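Local coordinates for conserved hypothetical protein (PDB 2FNA) that is an archaeal AAA+ ATPase that binds ADP and probably couples ATP hydrolysis to a cellular task not yet identified, at residues Y232-V235 / Y236-G240; G250-Y253 / L254-N258; I274-E277 / F278-L282. One frame throughout, in Å; residues are numbered along the deposited sequence.

Interaction 1 of 3, residues Y232-V235 / Y236-G240; sequences YEVV and YEKIG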
loop_
_atom_site.group_PDB
_atom_site.type_symbol
_atom_site.label_atom_id
_atom_site.label_comp_id
_atom_site.label_asym_id
_atom_site.label_seq_id
_atom_site.Cartn_x
_atom_site.Cartn_y
_atom_site.Cartn_z
ATOM N N TYR A 232 11.106 20.005 17.981
ATOM C CA TYR A 232 10.301 18.856 17.622
ATOM C C TYR A 232 8.810 19.189 17.480
ATOM O O TYR A 232 8.141 18.629 16.629
ATOM C CB TYR A 232 10.480 17.743 18.639
ATOM C CG TYR A 232 11.875 17.191 18.714
ATOM C CD1 TYR A 232 12.341 16.278 17.762
ATOM C CD2 TYR A 232 12.728 17.554 19.749
ATOM C CE1 TYR A 232 13.643 15.773 17.827
ATOM C CE2 TYR A 232 14.010 17.030 19.842
ATOM C CZ TYR A 232 14.461 16.136 18.892
ATOM O OH TYR A 232 15.738 15.640 19.002
ATOM N N GLU A 233 8.295 20.099 18.307
ATOM C CA GLU A 233 6.855 20.368 18.333
ATOM C C GLU A 233 6.394 21.085 17.086
ATOM O O GLU A 233 5.331 20.773 16.552
ATOM C CB GLU A 233 6.470 21.219 19.548
ATOM C CG GLU A 233 6.713 20.566 20.872
ATOM C CD GLU A 233 5.758 19.446 21.131
ATOM O OE1 GLU A 233 4.579 19.543 20.719
ATOM O OE2 GLU A 233 6.196 18.462 21.753
ATOM N N VAL A 234 7.176 22.047 16.617
ATOM C CA VAL A 234 6.818 22.740 15.397
ATOM C C VAL A 234 6.873 21.792 14.197
ATOM O O VAL A 234 6.083 21.934 13.268
ATOM C CB VAL A 234 7.666 24.016 15.127
ATOM C CG1 VAL A 234 9.103 23.692 14.863
ATOM C CG2 VAL A 234 7.082 24.796 13.943
ATOM N N VAL A 235 7.796 20.831 14.220
ATOM C CA VAL A 235 7.885 19.888 13.116
ATOM C C VAL A 235 6.595 19.074 13.093
ATOM O O VAL A 235 5.971 18.982 12.062
ATOM C CB VAL A 235 9.123 18.967 13.180
ATOM C CG1 VAL A 235 9.089 17.932 12.023
ATOM C CG2 VAL A 235 10.397 19.765 13.098
ATOM N N TYR A 236 6.180 18.504 14.228
ATOM C CA TYR A 236 4.911 17.767 14.279
ATOM C C TYR A 236 3.700 18.631 13.867
ATOM O O TYR A 236 2.814 18.171 13.132
ATOM C CB TYR A 236 4.667 17.146 15.662
ATOM C CG TYR A 236 3.379 16.333 15.704
ATOM C CD1 TYR A 236 3.260 15.111 15.038
ATOM C CD2 TYR A 236 2.262 16.822 16.369
ATOM C CE1 TYR A 236 2.053 14.408 15.051
ATOM C CE2 TYR A 236 1.077 16.123 16.399
ATOM C CZ TYR A 236 0.978 14.922 15.759
ATOM O OH TYR A 236 -0.237 14.263 15.812
ATOM N N GLU A 237 3.651 19.865 14.350
ATOM C CA GLU A 237 2.530 20.751 14.031
ATOM C C GLU A 237 2.436 21.002 12.531
ATOM O O GLU A 237 1.343 21.039 11.996
ATOM C CB GLU A 237 2.622 22.079 14.796
ATOM C CG GLU A 237 2.220 21.960 16.288
ATOM C CD GLU A 237 2.908 22.970 17.250
ATOM O OE1 GLU A 237 3.714 23.847 16.817
ATOM O OE2 GLU A 237 2.625 22.866 18.477
ATOM N N LYS A 238 3.581 21.132 11.857
ATOM C CA LYS A 238 3.621 21.514 10.437
ATOM C C LYS A 238 3.524 20.323 9.469
ATOM O O LYS A 238 2.902 20.419 8.410
ATOM C CB LYS A 238 4.906 22.300 10.147
ATOM C CG LYS A 238 4.866 23.785 10.518
ATOM C CD LYS A 238 4.231 24.631 9.407
ATOM C CE LYS A 238 4.892 25.995 9.271
ATOM N NZ LYS A 238 5.007 26.719 10.572
ATOM N N ILE A 239 4.169 19.213 9.823
ATOM C CA ILE A 239 4.306 18.061 8.932
ATOM C C ILE A 239 3.263 16.991 9.249
ATOM O O ILE A 239 2.783 16.294 8.349
ATOM C CB ILE A 239 5.736 17.418 9.056
ATOM C CG1 ILE A 239 6.828 18.430 8.662
ATOM C CG2 ILE A 239 5.840 16.113 8.231
ATOM C CD1 ILE A 239 6.613 19.033 7.320
ATOM N N GLY A 240 2.968 16.825 10.537
ATOM C CA GLY A 240 2.026 15.812 11.005
ATOM C C GLY A 240 2.716 14.483 11.250
ATOM O O GLY A 240 3.948 14.414 11.331
#
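V235 and I239, one turn apart on helix 232-239, lie side by side and point the same way, with V235 CG1 4.1 Å from I239 CG1. V235 reaches its neighbour because CG1 is anti to the backbone N (chi1 176°). Beneath the pair, I239 N donates to V235 O at 2.9 Å. This is the tight side: branched aliphatic groups suit it, since V235 packs on L246 and F249 while I239 reaches W245 and T266.

The far side is looser and polar. E233 and E237 follow each other there, with E233 OE1 and E237 OE2 4.5 Å apart; their mutual repulsion is probably eased by R211, which forms a salt bridge with E233. E237 lays its CG 3.3 Å from E233 O. Nearby, K238 CG lies 4.2 Å from V234 CG2, and lysine, an exposed residue here, suits the place because its methylenes can pack against the valine.

G240 ends the helix: its N still bonds Y236 O, but at its phi of 88° a CB would be jammed against the carbonyl O of I239. The whole is an amphipathic helix ended by a glycine of positive phi, packed among the helices 211-225, 243-256 and 259-282 of a helical bundle.

Interaction 2 of 3, residues G250-Y253 / L254-N258; sequences GFIY and LDNKN
The ring of Y253 lies against the backbone of K257 where helix 243-256 runs out, and an Asx turn at N256 carries the chain on toward helix 259-282.

The backbone bonds keep the helical pattern to the last turn. L254 N reaches G250 O, D255 N reaches F251 O and N256 N reaches I252 O, while K257 N closes on Y253 O at 2.7 Å. K257 then leaves the helix with a positive phi of 62°.

Apolar and aromatic contact centres on Y253. With CG anti to the backbone N (chi1 -175°), its ring turns along the helix toward the C-terminal end, and K257 CA sits over one face, 3.9 Å from the ring centroid, in a CH-pi contact. The K257 side chain crosses the tyrosine at about a right angle, its CD 4.1 Å from Y253 CE2; a lysine suits this exposed place because its methylenes can pack here beneath a charged end. F229 meets the Y253 ring edge-to-face. L254 has its CG 3.3 Å from G250 O and covers F222, A225 and I227, an apolar surface that a leucine's branched end fits well. I252 packs on A262 and Q265 of the following helix.

Polar side chains manage the turn. N258 is the N-cap of helix 259-282, its OD1 accepting from F261 N, and asparagine is well fitted to such a role. The two asparagines are joined as well: N258 N donates to N256 OD1 at 3.0 Å, a nearly straight bond (167°) that arrives from above the plane of the amide.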
loop_
_atom_site.group_PDB
_atom_site.type_symbol
_atom_site.label_atom_id
_atom_site.label_comp_id
_atom_site.label_asym_id
_atom_site.label_seq_id
_atom_site.Cartn_x
_atom_site.Cartn_y
_atom_site.Cartn_z
ATOM N N GLY A 250 13.517 14.671 8.060
ATOM C CA GLY A 250 14.719 14.346 8.800
ATOM C C GLY A 250 15.899 14.281 7.864
ATOM O O GLY A 250 16.962 14.779 8.171
ATOM N N PHE A 251 15.694 13.707 6.687
ATOM C CA PHE A 251 16.761 13.602 5.720
ATOM C C PHE A 251 17.206 15.004 5.271
ATOM O O PHE A 251 18.402 15.310 5.282
ATOM C CB PHE A 251 16.349 12.746 4.510
ATOM C CG PHE A 251 17.466 12.580 3.502
ATOM C CD1 PHE A 251 17.785 13.604 2.635
ATOM C CD2 PHE A 251 18.221 11.423 3.465
ATOM C CE1 PHE A 251 18.865 13.504 1.741
ATOM C CE2 PHE A 251 19.280 11.303 2.577
ATOM C CZ PHE A 251 19.593 12.347 1.702
ATOM N N ILE A 252 16.245 15.841 4.880
ATOM C CA ILE A 252 16.556 17.175 4.399
ATOM C C ILE A 252 17.209 18.013 5.473
ATOM O O ILE A 252 18.178 18.731 5.203
ATOM C CB ILE A 252 15.309 17.931 3.849
ATOM C CG1 ILE A 252 14.688 17.187 2.664
ATOM C CG2 ILE A 252 15.692 19.327 3.412
ATOM C CD1 ILE A 252 15.627 16.956 1.524
ATOM N N TYR A 253 16.683 17.962 6.699
ATOM C CA TYR A 253 17.298 18.753 7.771
ATOM C C TYR A 253 18.739 18.325 8.034
ATOM O O TYR A 253 19.588 19.137 8.303
ATOM C CB TYR A 253 16.501 18.664 9.082
ATOM C CG TYR A 253 17.109 19.582 10.117
ATOM C CD1 TYR A 253 16.772 20.919 10.163
ATOM C CD2 TYR A 253 18.065 19.112 11.030
ATOM C CE1 TYR A 253 17.369 21.785 11.078
ATOM C CE2 TYR A 253 18.635 19.957 11.956
ATOM C CZ TYR A 253 18.279 21.290 11.977
ATOM O OH TYR A 253 18.856 22.151 12.885
ATOM N N LEU A 254 19.017 17.033 7.976
ATOM C CA LEU A 254 20.390 16.570 8.142
ATOM C C LEU A 254 21.270 17.079 7.025
ATOM O O LEU A 254 22.441 17.393 7.204
ATOM C CB LEU A 254 20.422 15.039 8.196
ATOM C CG LEU A 254 19.945 14.361 9.487
ATOM C CD1 LEU A 254 20.227 12.883 9.404
ATOM C CD2 LEU A 254 20.604 14.938 10.716
ATOM N N ASP A 255 20.681 17.209 5.859
ATOM C CA ASP A 255 21.443 17.592 4.708
ATOM C C ASP A 255 21.731 19.073 4.692
ATOM O O ASP A 255 22.757 19.488 4.192
ATOM C CB ASP A 255 20.688 17.212 3.435
ATOM C CG ASP A 255 21.559 17.303 2.228
ATOM O OD1 ASP A 255 22.678 16.726 2.272
ATOM O OD2 ASP A 255 21.149 17.987 1.277
ATOM N N ASN A 256 20.817 19.873 5.223
ATOM C CA ASN A 256 20.974 21.291 5.125
ATOM C C ASN A 256 21.003 22.081 6.473
ATOM O O ASN A 256 21.540 23.174 6.518
ATOM C CB ASN A 256 19.927 21.803 4.143
ATOM C CG ASN A 256 18.930 22.673 4.796
ATOM O OD1 ASN A 256 18.162 22.220 5.667
ATOM N ND2 ASN A 256 18.958 23.971 4.435
ATOM N N LYS A 257 20.445 21.534 7.548
ATOM C CA LYS A 257 20.458 22.155 8.894
ATOM C C LYS A 257 19.754 23.512 8.995
ATOM O O LYS A 257 20.075 24.310 9.871
ATOM C CB LYS A 257 21.883 22.312 9.425
ATOM C CG LYS A 257 22.732 21.055 9.355
ATOM C CD LYS A 257 22.510 20.156 10.524
ATOM C CE LYS A 257 23.474 18.981 10.480
ATOM N NZ LYS A 257 24.904 19.386 10.611
ATOM N N ASN A 258 18.808 23.777 8.105
ATOM C CA ASN A 258 17.973 24.960 8.191
ATOM C C ASN A 258 16.557 24.472 8.387
ATOM O O ASN A 258 16.006 23.785 7.544
ATOM C CB ASN A 258 18.081 25.819 6.931
ATOM C CG ASN A 258 17.381 27.156 7.073
ATOM O OD1 ASN A 258 16.167 27.231 7.203
ATOM N ND2 ASN A 258 18.150 28.215 7.059
#

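Interaction 3 of 3, residues I274-E277 / F278-L282; sequences ILKE and FENFL
K276 and N280, one turn apart, are joined through a single water: K276 NZ donates to it at 2.6 Å, and the water donates in turn to N280 OD1 at 2.8 Å. The lysine chain runs out from a CG anti to its backbone N (chi1 -168°), and K276 NZ ends 4.4 Å from N280 OD1, a separation that the water bridges. Under this bridge the backbone is regular helix: N280 N bonds K276 O at 3.1 Å, F281 N bonds E277 O at 3.0 Å, and F278 N bonds I274 O. N280 also lays its CB 3.5 Å from E277 O, while E279 CG comes within 3.4 Å of L275 O.

A second shell fixes the charged ends. K276 pairs with E68, so its ammonium is shared between a carboxylate and the water. E277 is buried, yet its extended chain brings OE2 into a salt bridge with R40, with a long, weak ion pair to R39; the salt bridge satisfies the buried carboxylate. E279 bends at chi2 (-56°) and pairs with R289, a long flexible acid thus reaching helix 289-299.

The buried face is hydrophobic. F278 and F281 both meet W337 edge-to-face, and their flat, bulky rings also pack on L332 and Y292, with R285 making a cation-pi contact to F281. I274 covers L351 and A355 alongside.

R39 and R40 lie in the loop that fits a Walker A P-loop, and the side chain of E277 is about 8 Å from the bound ADP. Helix 259-282 therefore lies between the nucleotide site and the C-terminal, probably winged helix-turn-helix, domain, an arrangement consistent with an AAA+ core joined to such a domain.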
loop_
_atom_site.group_PDB
_atom_site.type_symbol
_atom_site.label_atom_id
_atom_site.label_comp_id
_atom_site.label_asym_id
_atom_site.label_seq_id
_atom_site.Cartn_x
_atom_site.Cartn_y
_atom_site.Cartn_z
ATOM N N ILE A 274 1.306 14.225 -3.440
ATOM C CA ILE A 274 -0.127 14.039 -3.202
ATOM C C ILE A 274 -0.988 14.356 -4.428
ATOM O O ILE A 274 -1.898 13.608 -4.761
ATOM C CB ILE A 274 -0.601 14.857 -1.991
ATOM C CG1 ILE A 274 -0.036 14.239 -0.712
ATOM C CG2 ILE A 274 -2.157 14.967 -1.943
ATOM C CD1 ILE A 274 0.142 15.183 0.432
ATOM N N LEU A 275 -0.704 15.459 -5.102
ATOM C CA LEU A 275 -1.507 15.872 -6.265
ATOM C C LEU A 275 -1.287 14.954 -7.486
ATOM O O LEU A 275 -2.194 14.766 -8.300
ATOM C CB LEU A 275 -1.187 17.323 -6.630
ATOM C CG LEU A 275 -1.646 18.394 -5.632
ATOM C CD1 LEU A 275 -1.225 19.789 -6.065
ATOM C CD2 LEU A 275 -3.118 18.348 -5.429
ATOM N N LYS A 276 -0.097 14.369 -7.599
ATOM C CA LYS A 276 0.143 13.371 -8.621
ATOM C C LYS A 276 -0.681 12.104 -8.337
ATOM O O LYS A 276 -1.255 11.497 -9.244
ATOM C CB LYS A 276 1.619 13.025 -8.699
ATOM C CG LYS A 276 1.975 12.216 -9.943
ATOM C CD LYS A 276 3.233 11.425 -9.762
ATOM C CE LYS A 276 3.693 10.855 -11.083
ATOM N NZ LYS A 276 2.541 10.324 -11.897
ATOM N N GLU A 277 -0.710 11.708 -7.068
ATOM C CA GLU A 277 -1.537 10.590 -6.617
ATOM C C GLU A 277 -3.037 10.884 -6.799
ATOM O O GLU A 277 -3.839 9.978 -7.051
ATOM C CB GLU A 277 -1.216 10.286 -5.154
ATOM C CG GLU A 277 0.159 9.625 -5.006
ATOM C CD GLU A 277 0.611 9.463 -3.587
ATOM O OE1 GLU A 277 -0.029 10.016 -2.661
ATOM O OE2 GLU A 277 1.640 8.787 -3.391
ATOM N N PHE A 278 -3.441 12.134 -6.662
ATOM C CA PHE A 278 -4.823 12.441 -6.946
ATOM C C PHE A 278 -5.119 12.285 -8.432
ATOM O O PHE A 278 -6.210 11.889 -8.799
ATOM C CB PHE A 278 -5.196 13.831 -6.477
ATOM C CG PHE A 278 -6.667 13.999 -6.252
ATOM C CD1 PHE A 278 -7.315 13.218 -5.301
ATOM C CD2 PHE A 278 -7.406 14.916 -6.973
ATOM C CE1 PHE A 278 -8.652 13.356 -5.064
ATOM C CE2 PHE A 278 -8.753 15.058 -6.731
ATOM C CZ PHE A 278 -9.371 14.264 -5.760
ATOM N N GLU A 279 -4.151 12.604 -9.284
ATOM C CA GLU A 279 -4.300 12.398 -10.735
ATOM C C GLU A 279 -4.457 10.924 -11.056
ATOM O O GLU A 279 -5.267 10.585 -11.896
ATOM C CB GLU A 279 -3.114 12.960 -11.517
ATOM C CG GLU A 279 -3.087 14.463 -11.576
ATOM C CD GLU A 279 -4.364 15.009 -12.161
ATOM O OE1 GLU A 279 -4.723 14.570 -13.280
ATOM O OE2 GLU A 279 -5.029 15.830 -11.481
ATOM N N ASN A 280 -3.697 10.057 -10.390
ATOM C CA ASN A 280 -3.925 8.613 -10.491
ATOM C C ASN A 280 -5.346 8.215 -10.087
ATOM O O ASN A 280 -5.981 7.409 -10.769
ATOM C CB ASN A 280 -2.963 7.806 -9.638
ATOM C CG ASN A 280 -1.547 7.920 -10.084
ATOM O OD1 ASN A 280 -1.271 8.322 -11.199
ATOM N ND2 ASN A 280 -0.634 7.537 -9.217
ATOM N N PHE A 281 -5.835 8.774 -8.983
ATOM C CA PHE A 281 -7.228 8.585 -8.594
ATOM C C PHE A 281 -8.221 9.039 -9.659
ATOM O O PHE A 281 -9.230 8.392 -9.856
ATOM C CB PHE A 281 -7.534 9.289 -7.259
ATOM C CG PHE A 281 -8.999 9.237 -6.863
ATOM C CD1 PHE A 281 -9.531 8.109 -6.246
ATOM C CD2 PHE A 281 -9.846 10.305 -7.138
ATOM C CE1 PHE A 281 -10.889 8.054 -5.904
ATOM C CE2 PHE A 281 -11.179 10.252 -6.807
ATOM C CZ PHE A 281 -11.713 9.137 -6.189
ATOM N N LEU A 282 -7.950 10.149 -10.329
ATOM C CA LEU A 282 -8.908 10.737 -11.276
ATOM C C LEU A 282 -8.863 10.074 -12.667
ATOM O O LEU A 282 -9.672 10.392 -13.545
ATOM C CB LEU A 282 -8.647 12.244 -11.437
ATOM C CG LEU A 282 -8.891 13.136 -10.225
ATOM C CD1 LEU A 282 -8.406 14.540 -10.502
ATOM C CD2 LEU A 282 -10.353 13.120 -9.818
HETATM O O HOH W 1 -0.003 10.576 -12.292
#

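Overall arrangement
The three contacts follow one another along the chain, each centred on one helix: 232-239, 243-256 and 259-282. Interactions 1 and 2, with centres about 15 Å apart, belong to the outer helical bundle, and each includes a helix end; the first stops at a glycine, the second passes through asparagines into the next helix. Interaction 3 lies nearer the centre of the chain, about 25 Å from interaction 1 between centres, toward the C-terminal part of a long helix. There buried phenylalanines dominate and several charged side chains pair outward, against one in interaction 1. Each also has an exposed side, carrying charged or polar residues in interactions 1 and 2 and L275 with K276 in interaction 3.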